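Local coordinates for protein beta-galacturonidase (Eisenbergiella tayi, PDB 6NCW) that hydrolyses, as a family 2 glycoside hydrolase, beta-linked galacturonides and possibly beta-glucuronides, at residues N93-F98 with A125-N130; R309-P314 with W331-A336; N315-L320 with I361-N366; H335-S340 with I375-A380. All coordinates share one frame; numbering follows the deposited sequence.

Contact 1. Residues N93-F98 with A125-N130; sequences NAYTPF and ALHVPN
The amide of Ala94 donates to the imidazole of His127, N to NE2 at 3.3 Å with a fairly straight N-H...N angle of 161°, although it reaches the ring tilted from its plane. This bond sets NE2 as the acceptor, and ND1 is hydrogen-bonded to Ser134, so both nitrogens have partners and the ring's rotation is defined. Tyr95 crosses His127 at a slant: its ring is turned only 20° from the imidazole but slid so far that the two barely overlap, and the closest approach is Tyr95 CE2 to His127 CE1, 3.3 Å. The methyl of Ala94 lies over the centre of the Tyr95 ring and also meets His127, CB to CE1 at 3.7 Å. Asn93 reaches across with its amide; CG anti to the backbone N (chi1 -163°) carries OD1 to within 3.7 Å of His127 NE2 and 4.0 Å of Leu126 CD1. That oxygen accepts from His335, while ND2 donates to Thr96 OG1, close to the amide plane. The contact joins two loops of the N-terminal beta-rich part, between strands 86-92 and 98-105 and between strands 109-117 and 142-147; Asn93 and Leu126 rest on helix 349-364 of the barrel domain.

Contact 2. Residues R309-P314 with W331-A336; sequences RTVHYP and WEENHA
Arg309 and Trp331 form a parallel beta bridge, CA to CA 4.6 Å, continued by Thr310 N donating to Trp331 O at 3.0 Å. The strands 307-309 and 329-333 are neighbours in the TIM barrel, linked by a beta-alpha-beta crossover through helix 317-326. On the side-chain level Arg309 lies extended over one face of the Trp331 indole, with CG 3.9 Å from the centroid of the five-membered ring in a CH-pi contact. The arginine ends in a salt bridge: NH2 meets OE2 of Glu333 at 2.9 Å, in the guanidinium plane and on the oxygen's syn lone pair, and NE adds a weak bond to the same oxygen. Trp331 NE1 also donates to OE2, from the anti side, so two sound bonds fix that atom; Arg309 NH2 also bonds Asn377 OD1, and NH1 forms a salt bridge with Glu465. Just past the bridge, where Thr310 centres an inverse gamma turn, its OG1 accepts from Glu333 N. A cis peptide precedes His312, one of the residues that bind galacturonate, and His312 O accepts weakly from Ala336 N while the His335 CA-H points at it. Glu333 serves as a second-shell residue for His312: its carboxylate is turned 20° from the imidazole, nearly coplanar, and OE1 takes the ND1 hydrogen almost along its own C-O axis at 2.7 Å.

Contact 3. Residues N315-L320 with I361-N366; sequences NDELFL and ITAHYN
Two helices on the outside of the TIM barrel, 317-326 and 349-364, meet here where the N-terminal end of the first, with the loop residue Asn315 before it, lies against the C-terminal end of the second. The imidazole of His364 is the hub. With CG anti to its carbonyl carbon (chi1 -63°), the ring reaches across to the other helix, and Leu320 CD1 sits over one face, 3.6 Å from the ring centroid and 18° off the normal, a CH-pi contact offset toward the ND1-CE1 side. Glu317 comes from another direction. Its chain extends past the ring, CG approaching NE2 to 3.4 Å, and carries OE2 to the ring edge, in plane beside CD2, with the carboxylate turned 40° against the imidazole. Asn315 O lies near CE1. No direct hydrogen bond joins the two segments; two waters do the polar work. One gives a proton to Asn315 O and lies in the ring plane 2.7 Å from His364 NE2, hydrogen-bonded to it. The other lies between Glu317 OE2 and Ala363 O, 2.9 Å from Ala363 O. Glu317 OE1 forms a salt bridge with Lys73, which probably offsets the carboxylate's charge. His364 ND1 is hydrogen-bonded to Glu332, on barrel strand 329-333, though this bond is modelled unusually short and its exact length is doubtful. Partners at both imidazole nitrogens would tend to fix the ring's rotation, and Glu332 may polarise it and raise its affinity for a proton, whereas any effect of Glu317 is probably reduced by Lys73.

Contact 4. Residues H335-S340 with I375-A380; sequences HARGLS and ILNECA. With GOL (glycerol), chain G.
Glycerol O2 and O3 meet the edge of the Arg337 guanidinium; the arginine lies side by side with Asn377, guanidinium and amide planes 60° apart. NH2 donates to O3 at 2.9 Å, while NE gives its main bond to O2. Glu378 OE1 stands well out of the guanidinium plane, 4.0 Å from Arg337 NH2, so this long salt bridge acts through charge with no N-H aimed at it. Arg337 CG, anti to the backbone N (chi1 180°), runs beside Asn377 ND2, which donates to glycerol O1 at 2.8 Å with an angle of 165°. Glu378 OE2 is bonded by Asn428 ND2, and Asn377 OD1 by Arg309 NH2. The two segments are loops following the barrel strands 329-333 and 370-374, and the second makes a type II turn from Leu376 to Cys379 that presents the Asn-Glu pair; Arg337 and Asn377 both bind galacturonate. Across the backbones, Gly338 N donates to Asn377 O at 2.9 Å, and a water bridges Ala336 O to Asn377 N. Among the apolar side chains, Ala336 CB touches Leu376 CD2 at 3.7 Å and Cys379 SG, and Leu339 CB packs on that same sulfur, which also accepts a weak bond from Leu339 N.

In the fold
Contacts 2 and 4 share His335 and Ala336 and line the pocket together: Arg309 NH2 of contact 2 bonds Asn377 OD1 of contact 4 at 2.7 Å, and the glycerol there is held by His312, Arg337 and Asn377, with Asp131 and Glu465 completing the grip. Contact 1 joins from the beta-rich part, Asn93 OD1 lying 2.6 Å from His335 ND1 and Asn130 ND2 bonding Arg337 O at 3.0 Å; its Tyr95 side chain is about 8 Å from that of His312. Contact 3 touches contact 2 through Glu332, whose OE1 accepts from Asn315 N at 2.9 Å. It does not touch contact 4: centres about 21 Å apart, nearest atoms about 8 Å.

Contact 1. Residues N93-F98 with A125-N130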
# COMPACT_ATOMS: atom_id res chain seq x y z
N ASN A 93 0.24 -29.36 -23.46
CA ASN A 93 0.92 -29.18 -22.17
C ASN A 93 1.98 -28.09 -22.29
O ASN A 93 2.91 -28.20 -23.10
CB ASN A 93 1.56 -30.46 -21.64
CG ASN A 93 1.88 -30.37 -20.14
OD1 ASN A 93 1.04 -29.97 -19.33
ND2 ASN A 93 3.10 -30.75 -19.78
N ALA A 94 1.84 -27.05 -21.47
CA ALA A 94 2.68 -25.86 -21.60
C ALA A 94 4.12 -26.11 -21.19
O ALA A 94 4.99 -25.30 -21.52
CB ALA A 94 2.10 -24.72 -20.75
N TYR A 95 4.39 -27.18 -20.46
CA TYR A 95 5.55 -27.21 -19.60
C TYR A 95 6.60 -28.23 -20.01
O TYR A 95 7.62 -28.34 -19.33
CB TYR A 95 5.10 -27.47 -18.15
CG TYR A 95 4.04 -26.52 -17.64
CD1 TYR A 95 4.34 -25.19 -17.35
CD2 TYR A 95 2.73 -26.97 -17.42
CE1 TYR A 95 3.35 -24.32 -16.85
CE2 TYR A 95 1.75 -26.12 -16.92
CZ TYR A 95 2.06 -24.79 -16.65
OH TYR A 95 1.08 -23.96 -16.16
N THR A 96 6.38 -28.97 -21.11
CA THR A 96 7.32 -29.96 -21.60
C THR A 96 7.69 -29.66 -23.06
O THR A 96 6.86 -29.15 -23.82
CB THR A 96 6.76 -31.38 -21.49
OG1 THR A 96 5.41 -31.41 -21.98
CG2 THR A 96 6.78 -31.86 -20.02
N PRO A 97 8.92 -29.94 -23.46
CA PRO A 97 9.35 -29.61 -24.82
C PRO A 97 8.86 -30.65 -25.82
O PRO A 97 8.50 -31.78 -25.47
CB PRO A 97 10.89 -29.62 -24.73
CG PRO A 97 11.19 -30.53 -23.59
CD PRO A 97 10.00 -30.53 -22.65
N PHE A 98 8.81 -30.23 -27.08
CA PHE A 98 8.42 -31.10 -28.19
C PHE A 98 9.15 -30.62 -29.43
O PHE A 98 9.76 -29.55 -29.43
CB PHE A 98 6.89 -31.12 -28.41
CG PHE A 98 6.28 -29.77 -28.82
CD1 PHE A 98 6.00 -28.80 -27.86
CD2 PHE A 98 5.97 -29.50 -30.14
CE1 PHE A 98 5.42 -27.58 -28.22
CE2 PHE A 98 5.40 -28.28 -30.52
CZ PHE A 98 5.12 -27.32 -29.55
N ALA A 125 -7.28 -31.76 -20.21
CA ALA A 125 -7.51 -32.43 -18.93
C ALA A 125 -6.57 -31.97 -17.83
O ALA A 125 -6.88 -32.15 -16.64
CB ALA A 125 -7.40 -33.95 -19.09
N LEU A 126 -5.43 -31.37 -18.19
CA LEU A 126 -4.45 -30.92 -17.22
C LEU A 126 -4.59 -29.42 -16.93
O LEU A 126 -4.71 -29.01 -15.77
CB LEU A 126 -3.03 -31.26 -17.73
CG LEU A 126 -2.82 -32.73 -18.11
CD1 LEU A 126 -1.37 -33.01 -18.52
CD2 LEU A 126 -3.23 -33.67 -17.00
N HIS A 127 -4.60 -28.60 -17.98
CA HIS A 127 -4.89 -27.18 -17.85
C HIS A 127 -6.39 -26.99 -17.67
O HIS A 127 -7.15 -27.18 -18.62
CB HIS A 127 -4.40 -26.42 -19.07
CG HIS A 127 -2.92 -26.37 -19.17
ND1 HIS A 127 -2.17 -25.39 -18.57
CD2 HIS A 127 -2.04 -27.22 -19.77
CE1 HIS A 127 -0.89 -25.61 -18.83
NE2 HIS A 127 -0.79 -26.71 -19.55
N VAL A 128 -6.80 -26.62 -16.45
CA VAL A 128 -8.19 -26.40 -16.04
C VAL A 128 -8.25 -25.13 -15.19
O VAL A 128 -7.20 -24.64 -14.76
CB VAL A 128 -8.73 -27.61 -15.26
CG1 VAL A 128 -8.74 -28.88 -16.13
CG2 VAL A 128 -7.93 -27.81 -14.00
N PRO A 129 -9.43 -24.57 -14.90
CA PRO A 129 -9.49 -23.51 -13.89
C PRO A 129 -8.90 -24.06 -12.60
O PRO A 129 -9.27 -25.14 -12.15
CB PRO A 129 -10.99 -23.20 -13.76
CG PRO A 129 -11.58 -23.71 -15.09
CD PRO A 129 -10.78 -24.94 -15.37
N ASN A 130 -7.89 -23.36 -12.07
CA ASN A 130 -7.09 -23.94 -11.01
C ASN A 130 -6.44 -22.83 -10.19
O ASN A 130 -6.55 -21.64 -10.52
CB ASN A 130 -6.04 -24.89 -11.59
CG ASN A 130 -5.83 -26.14 -10.73
OD1 ASN A 130 -6.01 -26.13 -9.50
ND2 ASN A 130 -5.48 -27.24 -11.39

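Contact 2. Residues R309-P314 with W331-A336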
# COMPACT_ATOMS: atom_id res chain seq x y z
N ARG A 309 10.81 -27.40 -5.13
CA ARG A 309 9.80 -28.31 -5.64
C ARG A 309 9.03 -27.57 -6.73
O ARG A 309 8.51 -26.47 -6.49
CB ARG A 309 8.87 -28.76 -4.49
CG ARG A 309 7.66 -29.52 -4.95
CD ARG A 309 6.83 -30.14 -3.83
NE ARG A 309 5.66 -30.71 -4.51
CZ ARG A 309 4.40 -30.41 -4.24
NH1 ARG A 309 4.08 -29.61 -3.22
NH2 ARG A 309 3.44 -30.95 -4.99
N THR A 310 8.97 -28.16 -7.93
CA THR A 310 8.40 -27.52 -9.12
C THR A 310 6.86 -27.66 -9.14
O THR A 310 6.27 -28.38 -9.96
CB THR A 310 9.01 -28.13 -10.38
OG1 THR A 310 8.61 -29.50 -10.50
CG2 THR A 310 10.53 -28.09 -10.36
N VAL A 311 6.19 -26.94 -8.25
CA VAL A 311 4.73 -26.94 -8.26
C VAL A 311 4.21 -26.21 -9.50
O VAL A 311 4.65 -25.10 -9.81
CB VAL A 311 4.17 -26.29 -6.99
CG1 VAL A 311 4.53 -27.15 -5.76
CG2 VAL A 311 4.70 -24.83 -6.82
N HIS A 312 3.28 -26.83 -10.24
CA HIS A 312 2.95 -28.27 -10.23
C HIS A 312 3.12 -28.79 -11.67
O HIS A 312 2.16 -29.24 -12.31
CB HIS A 312 1.52 -28.54 -9.77
CG HIS A 312 1.25 -28.12 -8.36
ND1 HIS A 312 1.81 -28.76 -7.27
CD2 HIS A 312 0.49 -27.12 -7.85
CE1 HIS A 312 1.39 -28.18 -6.16
NE2 HIS A 312 0.58 -27.19 -6.48
N TYR A 313 4.33 -28.69 -12.19
CA TYR A 313 4.58 -29.05 -13.59
C TYR A 313 6.09 -29.04 -13.81
O TYR A 313 6.83 -28.47 -13.01
CB TYR A 313 3.89 -28.06 -14.55
CG TYR A 313 3.89 -26.67 -14.02
CD1 TYR A 313 5.08 -25.95 -13.94
CD2 TYR A 313 2.73 -26.07 -13.54
CE1 TYR A 313 5.11 -24.69 -13.42
CE2 TYR A 313 2.75 -24.80 -13.03
CZ TYR A 313 3.95 -24.10 -12.96
OH TYR A 313 4.00 -22.83 -12.43
N PRO A 314 6.55 -29.64 -14.89
CA PRO A 314 7.99 -29.61 -15.18
C PRO A 314 8.43 -28.18 -15.47
O PRO A 314 7.65 -27.36 -15.96
CB PRO A 314 8.14 -30.52 -16.41
CG PRO A 314 6.94 -31.46 -16.32
CD PRO A 314 5.82 -30.56 -15.79
N TRP A 331 12.81 -31.48 -6.54
CA TRP A 331 11.67 -32.36 -6.76
C TRP A 331 10.96 -31.84 -8.01
O TRP A 331 10.50 -30.70 -8.02
CB TRP A 331 10.76 -32.32 -5.52
CG TRP A 331 9.34 -32.85 -5.66
CD1 TRP A 331 8.42 -32.53 -6.63
CD2 TRP A 331 8.66 -33.72 -4.75
NE1 TRP A 331 7.23 -33.18 -6.40
CE2 TRP A 331 7.36 -33.93 -5.26
CE3 TRP A 331 9.03 -34.35 -3.56
CZ2 TRP A 331 6.42 -34.73 -4.61
CZ3 TRP A 331 8.09 -35.18 -2.93
CH2 TRP A 331 6.80 -35.34 -3.44
N GLU A 332 10.92 -32.65 -9.07
CA GLU A 332 10.16 -32.28 -10.26
C GLU A 332 8.97 -33.22 -10.40
O GLU A 332 9.09 -34.42 -10.17
CB GLU A 332 11.03 -32.31 -11.53
CG GLU A 332 10.28 -31.81 -12.76
CD GLU A 332 11.16 -31.49 -13.98
OE1 GLU A 332 11.20 -30.31 -14.39
OE2 GLU A 332 11.80 -32.42 -14.54
N GLU A 333 7.80 -32.66 -10.74
CA GLU A 333 6.59 -33.48 -10.87
C GLU A 333 5.92 -33.24 -12.21
O GLU A 333 6.16 -32.24 -12.88
CB GLU A 333 5.60 -33.21 -9.72
CG GLU A 333 5.13 -31.76 -9.54
CD GLU A 333 4.36 -31.58 -8.24
OE1 GLU A 333 3.46 -30.70 -8.17
OE2 GLU A 333 4.67 -32.32 -7.27
N ASN A 334 5.06 -34.19 -12.61
CA ASN A 334 4.28 -34.02 -13.83
C ASN A 334 3.19 -32.97 -13.61
O ASN A 334 2.94 -32.51 -12.49
CB ASN A 334 3.69 -35.36 -14.30
CG ASN A 334 2.55 -35.89 -13.42
OD1 ASN A 334 2.43 -35.58 -12.23
ND2 ASN A 334 1.72 -36.74 -14.01
N HIS A 335 2.58 -32.55 -14.71
CA HIS A 335 1.64 -31.43 -14.65
C HIS A 335 0.27 -31.94 -14.21
O HIS A 335 -0.47 -32.53 -15.00
CB HIS A 335 1.54 -30.71 -15.99
CG HIS A 335 0.51 -29.64 -15.99
ND1 HIS A 335 -0.13 -29.21 -17.14
CD2 HIS A 335 -0.02 -28.91 -14.98
CE1 HIS A 335 -0.99 -28.25 -16.83
NE2 HIS A 335 -0.95 -28.06 -15.52
N ALA A 336 -0.07 -31.71 -12.94
CA ALA A 336 -1.38 -32.03 -12.38
C ALA A 336 -1.52 -31.35 -11.02
O ALA A 336 -0.57 -31.35 -10.24
CB ALA A 336 -1.54 -33.55 -12.23

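Contact 3. Residues N315-L320 with I361-N366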
# COMPACT_ATOMS: atom_id res chain seq x y z
N ASN A 315 9.69 -27.89 -15.13
CA ASN A 315 10.26 -26.56 -15.27
C ASN A 315 11.16 -26.44 -16.49
O ASN A 315 11.65 -27.44 -17.03
CB ASN A 315 11.07 -26.18 -14.02
CG ASN A 315 10.21 -25.53 -12.94
OD1 ASN A 315 8.99 -25.77 -12.87
ND2 ASN A 315 10.83 -24.68 -12.11
N ASP A 316 11.35 -25.20 -16.92
CA ASP A 316 12.37 -24.79 -17.87
C ASP A 316 13.73 -25.43 -17.57
O ASP A 316 14.25 -25.32 -16.46
CB ASP A 316 12.50 -23.26 -17.83
CG ASP A 316 13.22 -22.68 -19.04
OD1 ASP A 316 12.91 -21.51 -19.37
OD2 ASP A 316 14.09 -23.37 -19.64
N GLU A 317 14.32 -26.05 -18.59
CA GLU A 317 15.64 -26.65 -18.42
C GLU A 317 16.71 -25.62 -18.09
O GLU A 317 17.74 -25.96 -17.51
CB GLU A 317 16.03 -27.40 -19.70
CG GLU A 317 15.01 -28.47 -20.05
CD GLU A 317 15.19 -29.00 -21.44
OE1 GLU A 317 15.16 -28.21 -22.40
OE2 GLU A 317 15.36 -30.23 -21.59
N LEU A 318 16.50 -24.37 -18.49
CA LEU A 318 17.43 -23.33 -18.07
C LEU A 318 17.43 -23.18 -16.54
O LEU A 318 18.48 -22.96 -15.93
CB LEU A 318 17.05 -22.02 -18.77
CG LEU A 318 17.93 -20.78 -18.55
CD1 LEU A 318 19.30 -20.96 -19.19
CD2 LEU A 318 17.23 -19.56 -19.13
N PHE A 319 16.26 -23.29 -15.91
CA PHE A 319 16.19 -23.19 -14.46
C PHE A 319 16.86 -24.40 -13.81
O PHE A 319 17.64 -24.26 -12.86
CB PHE A 319 14.73 -23.07 -14.00
CG PHE A 319 14.57 -22.80 -12.51
CD1 PHE A 319 14.79 -21.52 -12.00
CD2 PHE A 319 14.21 -23.80 -11.64
CE1 PHE A 319 14.65 -21.25 -10.63
CE2 PHE A 319 14.07 -23.55 -10.27
CZ PHE A 319 14.29 -22.27 -9.77
N LEU A 320 16.56 -25.60 -14.32
CA LEU A 320 17.20 -26.82 -13.83
C LEU A 320 18.72 -26.74 -13.99
O LEU A 320 19.45 -27.15 -13.08
CB LEU A 320 16.64 -28.04 -14.56
CG LEU A 320 15.13 -28.27 -14.40
CD1 LEU A 320 14.63 -29.39 -15.31
CD2 LEU A 320 14.78 -28.59 -12.95
N ILE A 361 10.77 -36.88 -18.42
CA ILE A 361 11.92 -37.68 -18.01
C ILE A 361 12.91 -37.83 -19.16
O ILE A 361 14.13 -37.76 -18.96
CB ILE A 361 11.48 -39.04 -17.44
CG1 ILE A 361 10.67 -38.82 -16.15
CG2 ILE A 361 12.69 -39.93 -17.13
CD1 ILE A 361 10.19 -40.08 -15.46
N THR A 362 12.41 -38.02 -20.39
CA THR A 362 13.32 -38.12 -21.53
C THR A 362 14.18 -36.87 -21.64
O THR A 362 15.39 -36.95 -21.89
CB THR A 362 12.54 -38.37 -22.82
OG1 THR A 362 11.73 -39.55 -22.66
CG2 THR A 362 13.48 -38.58 -24.00
N ALA A 363 13.60 -35.69 -21.40
CA ALA A 363 14.33 -34.45 -21.58
C ALA A 363 15.25 -34.15 -20.41
O ALA A 363 16.36 -33.63 -20.60
CB ALA A 363 13.34 -33.29 -21.79
N HIS A 364 14.83 -34.49 -19.18
CA HIS A 364 15.46 -34.04 -17.95
C HIS A 364 16.28 -35.12 -17.25
O HIS A 364 16.82 -34.86 -16.17
CB HIS A 364 14.40 -33.53 -16.96
CG HIS A 364 13.65 -32.33 -17.46
ND1 HIS A 364 12.62 -31.75 -16.75
CD2 HIS A 364 13.77 -31.61 -18.60
CE1 HIS A 364 12.15 -30.72 -17.43
NE2 HIS A 364 12.83 -30.61 -18.56
N TYR A 365 16.42 -36.29 -17.87
CA TYR A 365 17.05 -37.44 -17.22
C TYR A 365 18.40 -37.10 -16.58
O TYR A 365 18.75 -37.65 -15.53
CB TYR A 365 17.25 -38.57 -18.24
CG TYR A 365 17.72 -39.86 -17.60
CD1 TYR A 365 16.79 -40.83 -17.20
CD2 TYR A 365 19.06 -40.08 -17.35
CE1 TYR A 365 17.22 -42.02 -16.59
CE2 TYR A 365 19.49 -41.25 -16.74
CZ TYR A 365 18.57 -42.22 -16.36
OH TYR A 365 19.01 -43.39 -15.76
N ASN A 366 19.17 -36.22 -17.22
CA ASN A 366 20.56 -36.05 -16.85
C ASN A 366 20.79 -35.06 -15.72
O ASN A 366 21.93 -34.96 -15.25
CB ASN A 366 21.39 -35.60 -18.06
CG ASN A 366 21.50 -36.69 -19.12
OD1 ASN A 366 21.67 -37.86 -18.79
ND2 ASN A 366 21.38 -36.31 -20.39
O HOH W 1 11.38 -28.59 -19.72
O HOH W 2 17.49 -31.07 -19.85

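Contact 4. Residues H335-S340 with I375-A380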
# COMPACT_ATOMS: atom_id res chain seq x y z
N HIS A 335 2.58 -32.55 -14.71
CA HIS A 335 1.64 -31.43 -14.65
C HIS A 335 0.27 -31.94 -14.21
O HIS A 335 -0.47 -32.53 -15.00
CB HIS A 335 1.54 -30.71 -15.99
CG HIS A 335 0.51 -29.64 -15.99
ND1 HIS A 335 -0.13 -29.21 -17.14
CD2 HIS A 335 -0.02 -28.91 -14.98
CE1 HIS A 335 -0.99 -28.25 -16.83
NE2 HIS A 335 -0.95 -28.06 -15.52
N ALA A 336 -0.07 -31.71 -12.94
CA ALA A 336 -1.38 -32.03 -12.38
C ALA A 336 -1.52 -31.35 -11.02
O ALA A 336 -0.57 -31.35 -10.24
CB ALA A 336 -1.54 -33.55 -12.23
N ARG A 337 -2.71 -30.80 -10.73
CA ARG A 337 -2.96 -30.26 -9.39
C ARG A 337 -4.43 -30.36 -9.02
O ARG A 337 -5.28 -29.72 -9.65
CB ARG A 337 -2.50 -28.80 -9.28
CG ARG A 337 -2.76 -28.20 -7.89
CD ARG A 337 -3.34 -26.73 -7.90
NE ARG A 337 -3.86 -26.45 -6.56
CZ ARG A 337 -5.06 -26.83 -6.12
NH1 ARG A 337 -5.93 -27.45 -6.92
NH2 ARG A 337 -5.40 -26.58 -4.87
N GLY A 338 -4.72 -31.14 -7.98
CA GLY A 338 -6.02 -31.09 -7.32
C GLY A 338 -7.16 -31.68 -8.12
O GLY A 338 -8.31 -31.27 -7.94
N LEU A 339 -6.87 -32.60 -9.04
CA LEU A 339 -7.90 -33.07 -9.95
C LEU A 339 -8.77 -34.10 -9.24
O LEU A 339 -8.25 -35.04 -8.62
CB LEU A 339 -7.27 -33.65 -11.22
CG LEU A 339 -6.48 -32.60 -12.02
CD1 LEU A 339 -5.69 -33.25 -13.14
CD2 LEU A 339 -7.39 -31.51 -12.58
N SER A 340 -10.08 -33.91 -9.31
CA SER A 340 -11.03 -34.85 -8.74
C SER A 340 -11.02 -36.16 -9.52
O SER A 340 -10.47 -36.27 -10.63
CB SER A 340 -12.43 -34.25 -8.74
OG SER A 340 -12.86 -34.01 -10.09
N ILE A 375 4.28 -37.14 -8.82
CA ILE A 375 3.13 -37.17 -9.72
C ILE A 375 1.89 -36.67 -8.99
O ILE A 375 1.79 -36.73 -7.76
CB ILE A 375 2.87 -38.59 -10.29
CG1 ILE A 375 2.59 -39.60 -9.17
CG2 ILE A 375 4.02 -39.05 -11.15
CD1 ILE A 375 2.28 -41.00 -9.70
N LEU A 376 0.94 -36.17 -9.78
CA LEU A 376 -0.47 -36.08 -9.38
C LEU A 376 -0.65 -35.44 -8.00
O LEU A 376 -1.32 -35.98 -7.11
CB LEU A 376 -1.12 -37.47 -9.41
CG LEU A 376 -1.10 -38.18 -10.77
CD1 LEU A 376 -1.84 -39.50 -10.64
CD2 LEU A 376 -1.67 -37.28 -11.89
N ASN A 377 -0.07 -34.25 -7.85
CA ASN A 377 -0.27 -33.45 -6.65
C ASN A 377 -1.75 -33.32 -6.28
O ASN A 377 -2.56 -32.83 -7.08
CB ASN A 377 0.34 -32.06 -6.86
CG ASN A 377 0.06 -31.13 -5.69
OD1 ASN A 377 0.77 -31.16 -4.68
ND2 ASN A 377 -1.00 -30.32 -5.81
N GLU A 378 -2.08 -33.77 -5.07
CA GLU A 378 -3.43 -33.65 -4.50
C GLU A 378 -4.52 -34.19 -5.43
O GLU A 378 -5.66 -33.71 -5.42
CB GLU A 378 -3.73 -32.20 -4.12
CG GLU A 378 -2.85 -31.68 -2.98
CD GLU A 378 -3.41 -30.42 -2.32
OE1 GLU A 378 -4.41 -29.86 -2.85
OE2 GLU A 378 -2.85 -30.00 -1.28
N CYS A 379 -4.23 -35.22 -6.22
CA CYS A 379 -5.28 -35.84 -7.02
C CYS A 379 -5.99 -36.90 -6.17
O CYS A 379 -5.79 -36.99 -4.95
CB CYS A 379 -4.69 -36.34 -8.33
SG CYS A 379 -4.11 -34.94 -9.36
N ALA A 380 -6.89 -37.68 -6.79
CA ALA A 380 -7.86 -38.47 -6.02
C ALA A 380 -7.29 -39.84 -5.61
O ALA A 380 -7.79 -40.90 -6.01
CB ALA A 380 -9.15 -38.62 -6.81
C1 GOL G . -2.11 -27.40 -3.48
O1 GOL G . -1.24 -28.48 -3.70
C2 GOL G . -1.38 -26.08 -3.89
O2 GOL G . -1.47 -25.83 -5.25
C3 GOL G . -2.12 -24.95 -3.13
O3 GOL G . -3.42 -24.80 -3.71
O HOH W 3 1.67 -33.23 -10.08